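Local coordinates for restriction endonuclease S subunits (Thermoanaerobacter tengcongensis, PDB 3OKG), which probably serves as the DNA-recognition subunit of a type I restriction-modification enzyme, combining with M subunits to form the methyltransferase, at residues E17-L22 with S139-N144; V29-V34 with E131-L136; I169-P172 with E176-R179. One frame throughout, in Å; residues are numbered along the deposited sequence.

Interaction 1 of 3, residues E17-L22 with S139-N144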
loop_
_atom_site.group_PDB
_atom_site.type_symbol
_atom_site.label_atom_id
_atom_site.label_comp_id
_atom_site.label_asym_id
_atom_site.label_seq_id
_atom_site.Cartn_x
_atom_site.Cartn_y
_atom_site.Cartn_z
ATOM N N GLU A 17 -3.047 -28.332 28.846
ATOM C CA GLU A 17 -2.126 -27.655 27.920
ATOM C C GLU A 17 -2.282 -26.130 27.876
ATOM O O GLU A 17 -1.398 -25.455 27.367
ATOM C CB GLU A 17 -2.266 -28.206 26.489
ATOM C CG GLU A 17 -2.108 -29.715 26.353
ATOM C CD GLU A 17 -0.663 -30.169 26.242
ATOM O OE1 GLU A 17 0.236 -29.473 26.770
ATOM O OE2 GLU A 17 -0.431 -31.236 25.626
ATOM N N GLY A 18 -3.407 -25.596 28.352
ATOM C CA GLY A 18 -3.644 -24.157 28.277
ATOM C C GLY A 18 -4.129 -23.773 26.894
ATOM O O GLY A 18 -4.516 -24.654 26.131
ATOM N N PRO A 19 -4.109 -22.468 26.553
ATOM C CA PRO A 19 -4.668 -22.024 25.262
ATOM C C PRO A 19 -4.209 -22.835 24.068
ATOM O O PRO A 19 -5.035 -23.147 23.222
ATOM C CB PRO A 19 -4.175 -20.574 25.135
ATOM C CG PRO A 19 -4.060 -20.115 26.551
ATOM C CD PRO A 19 -3.593 -21.341 27.344
ATOM N N TYR A 20 -2.915 -23.124 23.972
ATOM C CA TYR A 20 -2.388 -24.018 22.948
ATOM C C TYR A 20 -1.116 -24.635 23.495
ATOM O O TYR A 20 -0.576 -24.160 24.489
ATOM C CB TYR A 20 -2.147 -23.323 21.596
ATOM C CG TYR A 20 -1.206 -22.140 21.642
ATOM C CD1 TYR A 20 0.169 -22.320 21.632
ATOM C CD2 TYR A 20 -1.700 -20.834 21.692
ATOM C CE1 TYR A 20 1.035 -21.213 21.687
ATOM C CE2 TYR A 20 -0.857 -19.746 21.738
ATOM C CZ TYR A 20 0.515 -19.946 21.733
ATOM O OH TYR A 20 1.351 -18.856 21.796
ATOM N N LYS A 21 -0.658 -25.699 22.852
ATOM C CA LYS A 21 0.426 -26.512 23.384
ATOM C C LYS A 21 1.792 -25.863 23.125
ATOM O O LYS A 21 2.112 -25.504 22.002
ATOM C CB LYS A 21 0.394 -27.898 22.741
ATOM C CG LYS A 21 1.399 -28.877 23.320
ATOM C CD LYS A 21 1.405 -30.164 22.492
ATOM C CE LYS A 21 1.867 -31.355 23.312
ATOM N NZ LYS A 21 2.950 -30.987 24.258
ATOM N N LEU A 22 2.596 -25.739 24.174
ATOM C CA LEU A 22 3.890 -25.049 24.087
ATOM C C LEU A 22 4.992 -26.080 24.074
ATOM O O LEU A 22 4.773 -27.216 24.532
ATOM C CB LEU A 22 4.087 -24.170 25.320
ATOM C CG LEU A 22 3.023 -23.104 25.539
ATOM C CD1 LEU A 22 3.323 -22.315 26.798
ATOM C CD2 LEU A 22 2.939 -22.204 24.329
ATOM N N SER A 139 1.495 -8.760 20.190
ATOM C CA SER A 139 0.763 -9.775 19.438
ATOM C C SER A 139 -0.746 -9.594 19.556
ATOM O O SER A 139 -1.252 -9.220 20.619
ATOM C CB SER A 139 1.097 -11.189 19.903
ATOM O OG SER A 139 0.186 -12.090 19.283
ATOM N N ASP A 140 -1.458 -9.895 18.475
ATOM C CA ASP A 140 -2.931 -10.024 18.512
ATOM C C ASP A 140 -3.386 -11.037 19.590
ATOM O O ASP A 140 -4.481 -10.923 20.124
ATOM C CB ASP A 140 -3.469 -10.505 17.153
ATOM C CG ASP A 140 -3.362 -9.461 16.054
ATOM O OD1 ASP A 140 -2.999 -8.289 16.323
ATOM O OD2 ASP A 140 -3.648 -9.822 14.886
ATOM N N PHE A 141 -2.545 -12.009 19.909
ATOM C CA PHE A 141 -2.904 -13.001 20.931
ATOM C C PHE A 141 -3.274 -12.313 22.254
ATOM O O PHE A 141 -4.133 -12.806 23.012
ATOM C CB PHE A 141 -1.764 -14.007 21.154
ATOM C CG PHE A 141 -2.110 -15.081 22.136
ATOM C CD1 PHE A 141 -2.960 -16.120 21.772
ATOM C CD2 PHE A 141 -1.618 -15.046 23.432
ATOM C CE1 PHE A 141 -3.292 -17.120 22.683
ATOM C CE2 PHE A 141 -1.950 -16.037 24.340
ATOM C CZ PHE A 141 -2.795 -17.069 23.964
ATOM N N ILE A 142 -2.621 -11.182 22.536
ATOM C CA ILE A 142 -2.898 -10.403 23.754
ATOM C C ILE A 142 -4.125 -9.519 23.610
ATOM O O ILE A 142 -5.030 -9.567 24.440
ATOM C CB ILE A 142 -1.689 -9.514 24.150
ATOM C CG1 ILE A 142 -0.508 -10.379 24.588
ATOM C CG2 ILE A 142 -2.077 -8.504 25.243
ATOM C CD1 ILE A 142 -0.836 -11.508 25.537
ATOM N N THR A 143 -4.145 -8.720 22.541
ATOM C CA THR A 143 -5.290 -7.896 22.157
ATOM C C THR A 143 -6.573 -8.651 22.254
ATOM O O THR A 143 -7.579 -8.177 22.788
ATOM C CB THR A 143 -5.219 -7.594 20.639
ATOM O OG1 THR A 143 -3.963 -7.021 20.327
ATOM C CG2 THR A 143 -6.368 -6.685 20.169
ATOM N N ASN A 144 -6.544 -9.845 21.674
ATOM C CA ASN A 144 -7.754 -10.604 21.466
ATOM C C ASN A 144 -8.314 -11.139 22.788
ATOM O O ASN A 144 -9.465 -11.605 22.854
ATOM C CB ASN A 144 -7.485 -11.712 20.450
ATOM C CG ASN A 144 -7.310 -11.170 18.993
ATOM O OD1 ASN A 144 -7.541 -9.979 18.700
ATOM N ND2 ASN A 144 -6.898 -12.059 18.086
#
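Tyr20 turns its ring edge onto the ring of Phe141 in an offset edge-to-face pair, the planes 74° apart and the centroids separated by 5.6 Å. One corner of the tyrosine does most of the touching: Tyr20 CE2 comes to 3.7 Å from Phe141 CE1, displaced from the middle of the phenylalanine ring. Pro19 meets the same ring differently, its CB lying in the ring plane at the edge, 3.9 Å from Phe141 CZ. The far end of Phe141 thus sits against two consecutive residues of the 17-22 loop. With CG anti to its backbone N (chi1 -177°), Phe141 extends outward from the single turn of helix 140-143 to reach them. That turn is N-capped by Ser139, whose OG accepts from Phe141 N over 2.8 Å. Trimming the ring to an alanine here would probably open a gap beside Pro19 and take away the ring that the Tyr20 CE2 edge leans on. The tyrosine has other ties: its hydroxyl is hydrogen-bonded to Phe408 O, while Arg409 makes a cation-pi contact with the ring and Trp28 an edge-to-face one. The contact joins the N-terminal loop ahead of strand 27-30 to helix 140-143 of the DNA specificity domain. The attraction is apolar and aromatic, so shape and ring orientation, rather than exchanged hydrogen bonds, set the fit at this surface seam.

Interaction 2 of 3, residues V29-V34 with E131-L136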
loop_
_atom_site.group_PDB
_atom_site.type_symbol
_atom_site.label_atom_id
_atom_site.label_comp_id
_atom_site.label_asym_id
_atom_site.label_seq_id
_atom_site.Cartn_x
_atom_site.Cartn_y
_atom_site.Cartn_z
ATOM N N VAL A 29 1.464 -18.460 31.944
ATOM C CA VAL A 29 1.221 -17.625 33.118
ATOM C C VAL A 29 0.385 -16.404 32.748
ATOM O O VAL A 29 0.281 -16.058 31.574
ATOM C CB VAL A 29 2.542 -17.114 33.701
ATOM C CG1 VAL A 29 3.381 -18.271 34.115
ATOM C CG2 VAL A 29 3.298 -16.207 32.662
ATOM N N ARG A 30 -0.215 -15.745 33.741
ATOM C CA ARG A 30 -0.779 -14.421 33.485
ATOM C C ARG A 30 0.398 -13.442 33.392
ATOM O O ARG A 30 1.386 -13.600 34.095
ATOM C CB ARG A 30 -1.756 -14.001 34.597
ATOM C CG ARG A 30 -3.122 -14.772 34.598
ATOM C CD ARG A 30 -3.995 -14.393 35.821
ATOM N NE ARG A 30 -3.203 -14.507 37.045
ATOM C CZ ARG A 30 -2.902 -15.657 37.642
ATOM N NH1 ARG A 30 -3.369 -16.812 37.173
ATOM N NH2 ARG A 30 -2.140 -15.648 38.728
ATOM N N LEU A 31 0.278 -12.439 32.533
ATOM C CA LEU A 31 1.354 -11.467 32.344
ATOM C C LEU A 31 1.783 -10.927 33.712
ATOM O O LEU A 31 2.975 -10.827 34.016
ATOM C CB LEU A 31 0.845 -10.330 31.462
ATOM C CG LEU A 31 1.782 -9.158 31.186
ATOM C CD1 LEU A 31 3.078 -9.678 30.580
ATOM C CD2 LEU A 31 1.045 -8.190 30.241
ATOM N N GLY A 32 0.804 -10.574 34.534
ATOM C CA GLY A 32 1.065 -9.968 35.835
ATOM C C GLY A 32 1.985 -10.797 36.729
ATOM O O GLY A 32 2.683 -10.263 37.590
ATOM N N GLU A 33 1.997 -12.109 36.522
ATOM C CA GLU A 33 2.807 -12.990 37.349
ATOM C C GLU A 33 4.292 -12.762 37.129
ATOM O O GLU A 33 5.100 -13.103 37.973
ATOM C CB GLU A 33 2.484 -14.465 37.043
ATOM C CG GLU A 33 1.071 -14.922 37.424
ATOM C CD GLU A 33 0.934 -16.443 37.253
ATOM O OE1 GLU A 33 1.491 -17.179 38.074
ATOM O OE2 GLU A 33 0.341 -16.886 36.261
ATOM N N VAL A 34 4.657 -12.229 35.967
ATOM C CA VAL A 34 6.069 -11.932 35.704
ATOM C C VAL A 34 6.320 -10.410 35.642
ATOM O O VAL A 34 7.310 -9.961 35.085
ATOM C CB VAL A 34 6.576 -12.675 34.438
ATOM C CG1 VAL A 34 6.373 -14.164 34.598
ATOM C CG2 VAL A 34 5.848 -12.173 33.184
ATOM N N GLU A 131 12.490 -7.341 26.528
ATOM C CA GLU A 131 12.307 -7.334 25.077
ATOM C C GLU A 131 11.330 -8.433 24.658
ATOM O O GLU A 131 10.608 -8.284 23.656
ATOM C CB GLU A 131 13.652 -7.546 24.357
ATOM C CG GLU A 131 14.614 -6.346 24.426
ATOM C CD GLU A 131 15.289 -6.132 25.801
ATOM O OE1 GLU A 131 15.911 -5.053 25.961
ATOM O OE2 GLU A 131 15.218 -7.009 26.717
ATOM N N PHE A 132 11.345 -9.531 25.414
ATOM C CA PHE A 132 10.408 -10.627 25.145
ATOM C C PHE A 132 8.993 -10.167 25.469
ATOM O O PHE A 132 8.070 -10.353 24.671
ATOM C CB PHE A 132 10.791 -11.902 25.916
ATOM C CG PHE A 132 9.943 -13.097 25.550
ATOM C CD1 PHE A 132 10.208 -13.816 24.397
ATOM C CD2 PHE A 132 8.870 -13.471 26.345
ATOM C CE1 PHE A 132 9.424 -14.915 24.047
ATOM C CE2 PHE A 132 8.074 -14.569 26.009
ATOM C CZ PHE A 132 8.354 -15.290 24.860
ATOM N N LEU A 133 8.800 -9.548 26.633
ATOM C CA LEU A 133 7.473 -8.974 26.944
ATOM C C LEU A 133 6.992 -7.953 25.899
ATOM O O LEU A 133 5.805 -7.903 25.539
ATOM C CB LEU A 133 7.432 -8.360 28.360
ATOM C CG LEU A 133 7.730 -9.335 29.512
ATOM C CD1 LEU A 133 7.461 -8.642 30.839
ATOM C CD2 LEU A 133 6.830 -10.598 29.409
ATOM N N PHE A 134 7.903 -7.101 25.440
ATOM C CA PHE A 134 7.545 -6.098 24.436
ATOM C C PHE A 134 6.945 -6.799 23.215
ATOM O O PHE A 134 5.840 -6.484 22.778
ATOM C CB PHE A 134 8.818 -5.349 24.002
ATOM C CG PHE A 134 8.644 -4.531 22.748
ATOM C CD1 PHE A 134 7.624 -3.585 22.647
ATOM C CD2 PHE A 134 9.504 -4.699 21.672
ATOM C CE1 PHE A 134 7.471 -2.795 21.486
ATOM C CE2 PHE A 134 9.344 -3.917 20.497
ATOM C CZ PHE A 134 8.300 -2.978 20.422
ATOM N N HIS A 135 7.685 -7.746 22.650
ATOM C CA HIS A 135 7.197 -8.399 21.423
ATOM C C HIS A 135 5.936 -9.214 21.640
ATOM O O HIS A 135 5.013 -9.192 20.844
ATOM C CB HIS A 135 8.297 -9.262 20.806
ATOM C CG HIS A 135 9.367 -8.455 20.164
ATOM N ND1 HIS A 135 9.149 -7.723 19.020
ATOM C CD2 HIS A 135 10.676 -8.278 20.484
ATOM C CE1 HIS A 135 10.268 -7.110 18.669
ATOM N NE2 HIS A 135 11.210 -7.433 19.542
ATOM N N LEU A 136 5.888 -9.892 22.782
ATOM C CA LEU A 136 4.702 -10.629 23.192
ATOM C C LEU A 136 3.482 -9.714 23.285
ATOM O O LEU A 136 2.417 -10.039 22.762
ATOM C CB LEU A 136 4.940 -11.324 24.535
ATOM C CG LEU A 136 3.974 -12.455 24.894
ATOM C CD1 LEU A 136 3.821 -13.421 23.730
ATOM C CD2 LEU A 136 4.441 -13.184 26.145
#
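Leu133 points from helix 130-137 toward the short 3-10 turn that follows strand 27-30, and a single methyl, CD2, makes both of its closest contacts there. Leu31 CD1 lies 4.0 Å from Leu133 CD2, and Val34 CG2 approaches the same methyl at 4.2 Å. Leu31 starts out alongside the helix rather than facing it; a chi1 of 177° and a chi2 of 56° leave CD1 as the methyl nearer the helix. Ile121 of strand 118-121 packs on both leucines, adding a third part of the domain to this apolar cluster.

None of the polar bonds runs between turn and helix. Backbone bonds from Glu33 N to Arg30 O and from Val34 N to Leu31 O hold the turn, and Glu33 OE2 accepts from Arg30 N at 2.8 Å, on its anti side. That oxygen also lies above one guanidinium face of Arg30, toward its rim, a pairing of charge alone. Further backbone bonds tie Leu31 to Thr167 and Val34 to Asn124, and His135 NE2 is hydrogen-bonded to Glu185.

The buried seam therefore rests on methyl-to-methyl dispersion and the hydrophobic effect, while hydrogen bonds inside the turn, and from it and the helix to neighbouring parts of the domain, set the two partners in place.

Interaction 3 of 3, residues I169-P172 with E176-R179. With SO4 (sulfate ion), chain E.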
loop_
_atom_site.group_PDB
_atom_site.type_symbol
_atom_site.label_atom_id
_atom_site.label_comp_id
_atom_site.label_asym_id
_atom_site.label_seq_id
_atom_site.Cartn_x
_atom_site.Cartn_y
_atom_site.Cartn_z
ATOM N N ILE A 169 0.053 -15.549 28.821
ATOM C CA ILE A 169 1.187 -15.477 27.911
ATOM C C ILE A 169 2.016 -16.767 27.990
ATOM O O ILE A 169 2.130 -17.349 29.051
ATOM C CB ILE A 169 2.123 -14.269 28.266
ATOM C CG1 ILE A 169 2.689 -14.389 29.686
ATOM C CG2 ILE A 169 1.375 -12.932 28.049
ATOM C CD1 ILE A 169 4.072 -13.614 29.910
ATOM N N PRO A 170 2.595 -17.196 26.859
ATOM C CA PRO A 170 3.494 -18.341 26.849
ATOM C C PRO A 170 4.860 -17.872 27.331
ATOM O O PRO A 170 5.356 -16.829 26.881
ATOM C CB PRO A 170 3.595 -18.698 25.364
ATOM C CG PRO A 170 3.196 -17.498 24.625
ATOM C CD PRO A 170 2.625 -16.487 25.577
ATOM N N LEU A 171 5.468 -18.634 28.225
ATOM C CA LEU A 171 6.722 -18.201 28.828
ATOM C C LEU A 171 7.849 -19.229 28.689
ATOM O O LEU A 171 7.921 -20.165 29.478
ATOM C CB LEU A 171 6.472 -17.890 30.293
ATOM C CG LEU A 171 7.634 -17.187 31.017
ATOM C CD1 LEU A 171 7.653 -15.735 30.642
ATOM C CD2 LEU A 171 7.454 -17.321 32.523
ATOM N N PRO A 172 8.713 -19.057 27.687
ATOM C CA PRO A 172 9.912 -19.900 27.584
ATOM C C PRO A 172 10.882 -19.593 28.715
ATOM O O PRO A 172 10.705 -18.588 29.419
ATOM C CB PRO A 172 10.561 -19.440 26.283
ATOM C CG PRO A 172 9.523 -18.520 25.597
ATOM C CD PRO A 172 8.740 -17.949 26.720
ATOM N N GLU A 176 15.888 -18.889 26.013
ATOM C CA GLU A 176 15.099 -19.020 24.782
ATOM C C GLU A 176 14.350 -17.714 24.472
ATOM O O GLU A 176 14.198 -17.361 23.318
ATOM C CB GLU A 176 14.125 -20.202 24.887
ATOM C CG GLU A 176 13.271 -20.465 23.610
ATOM C CD GLU A 176 14.106 -20.907 22.403
ATOM O OE1 GLU A 176 15.281 -21.288 22.578
ATOM O OE2 GLU A 176 13.600 -20.861 21.267
ATOM N N GLN A 177 13.892 -16.993 25.495
ATOM C CA GLN A 177 13.287 -15.680 25.244
ATOM C C GLN A 177 14.247 -14.782 24.496
ATOM O O GLN A 177 13.850 -14.083 23.553
ATOM C CB GLN A 177 12.821 -14.985 26.546
ATOM C CG GLN A 177 11.730 -15.743 27.344
ATOM C CD GLN A 177 11.387 -15.031 28.635
ATOM O OE1 GLN A 177 11.451 -13.801 28.710
ATOM N NE2 GLN A 177 11.073 -15.791 29.667
ATOM N N ARG A 178 15.504 -14.747 24.929
ATOM C CA ARG A 178 16.472 -13.872 24.258
ATOM C C ARG A 178 16.708 -14.329 22.817
ATOM O O ARG A 178 16.877 -13.514 21.897
ATOM C CB ARG A 178 17.790 -13.821 25.048
ATOM C CG ARG A 178 17.602 -13.183 26.440
ATOM C CD ARG A 178 18.935 -12.889 27.107
ATOM N NE ARG A 178 19.665 -14.115 27.363
ATOM C CZ ARG A 178 19.521 -14.865 28.441
ATOM N NH1 ARG A 178 18.649 -14.523 29.386
ATOM N NH2 ARG A 178 20.258 -15.964 28.572
ATOM N N ARG A 179 16.709 -15.633 22.609
ATOM C CA ARG A 179 16.914 -16.151 21.260
ATOM C C ARG A 179 15.749 -15.761 20.349
ATOM O O ARG A 179 15.935 -15.306 19.217
ATOM C CB ARG A 179 17.008 -17.672 21.307
ATOM C CG ARG A 179 17.325 -18.261 19.956
ATOM C CD ARG A 179 17.168 -19.774 19.953
ATOM N NE ARG A 179 17.048 -20.253 18.583
ATOM C CZ ARG A 179 15.899 -20.580 18.011
ATOM N NH1 ARG A 179 14.769 -20.514 18.705
ATOM N NH2 ARG A 179 15.885 -20.992 16.754
HETATM S S SO4 E . 23.219 -16.121 26.542
HETATM O O1 SO4 E . 24.061 -15.796 27.697
HETATM O O2 SO4 E . 23.990 -16.934 25.606
HETATM O O3 SO4 E . 22.062 -16.890 27.004
HETATM O O4 SO4 E . 22.778 -14.909 25.842
#
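Gln177 NE2 is gripped by two carbonyls: it donates to Pro172 O at 2.8 Å, and also to Phe127 O. The first bond closes a strand-turn-helix junction, in which strand 168-171 of the specificity domain leads into helix 174-216, most of which is predicted to form coiled coil. The bond is nearly straight (172° at the hydrogen), and the oxygen lies almost in the plane of the glutamine amide. From the other end the donor is tilted 33° out of the carbonyl plane of Pro172. Gln177 CG stands beside its own backbone N (chi1 -62°) and the chain runs on extended, carrying the amide back to the end of the strand. Its other amide atom, OE1, accepts from Glu129 N, so both ends of the buried amide are satisfied, which is consistent with its modelled orientation, NE2 toward two carbonyls and OE1 toward a backbone N-H.

Van der Waals contacts line the way. The Pro172 ring crosses the glutamine chain at about a right angle, with Pro172 CD 3.8 Å from Gln177 CG, while Pro172 CB packs 3.9 Å from Glu176 CB. Leu171 leaves its backbone away from the helix, yet its branch end curls round until Leu171 CD1 is 3.6 Å from Gln177 NE2. Phe132 of helix 130-137 packs on both Pro172 and Gln177.

Beyond CB and CG, Glu176 turns off toward the next residues of its helix, and its OE2 forms a salt bridge with Arg179 NH1, though as a hydrogen bond this is weak. Arg179 NH1 is also paired with the C-terminal carboxylate of Leu412. Arg178 holds Glu129 through NH1 and a sulfate, probably from the crystallisation liquor, through NH2: Arg178 NH2 reaches sulfate O3 at 2.6 Å, in the guanidinium plane.

Overall arrangement
All three contacts lie in the N-terminal half of the chain, round the short sheet of strands 27-30 and 168-171. Interactions 2 and 3 have centres about 9 Å apart and share that sheet, Val29 O probably accepting from Ile169 N at 2.8 Å. Interaction 1 lies about 12 Å from interaction 2 and about 13 Å from interaction 3, centre to centre. Its helix 140-143 directly follows helix 130-137 of interaction 2, and Ile142 CD1 packs 3.6 Å from Ile169 CG2 of interaction 3. Leu136 of interaction 2 also packs on Ile169. Interaction 3 connects the sheet to helix 174-216, where a sulfate, probably from the crystallisation liquor, sits on Arg178.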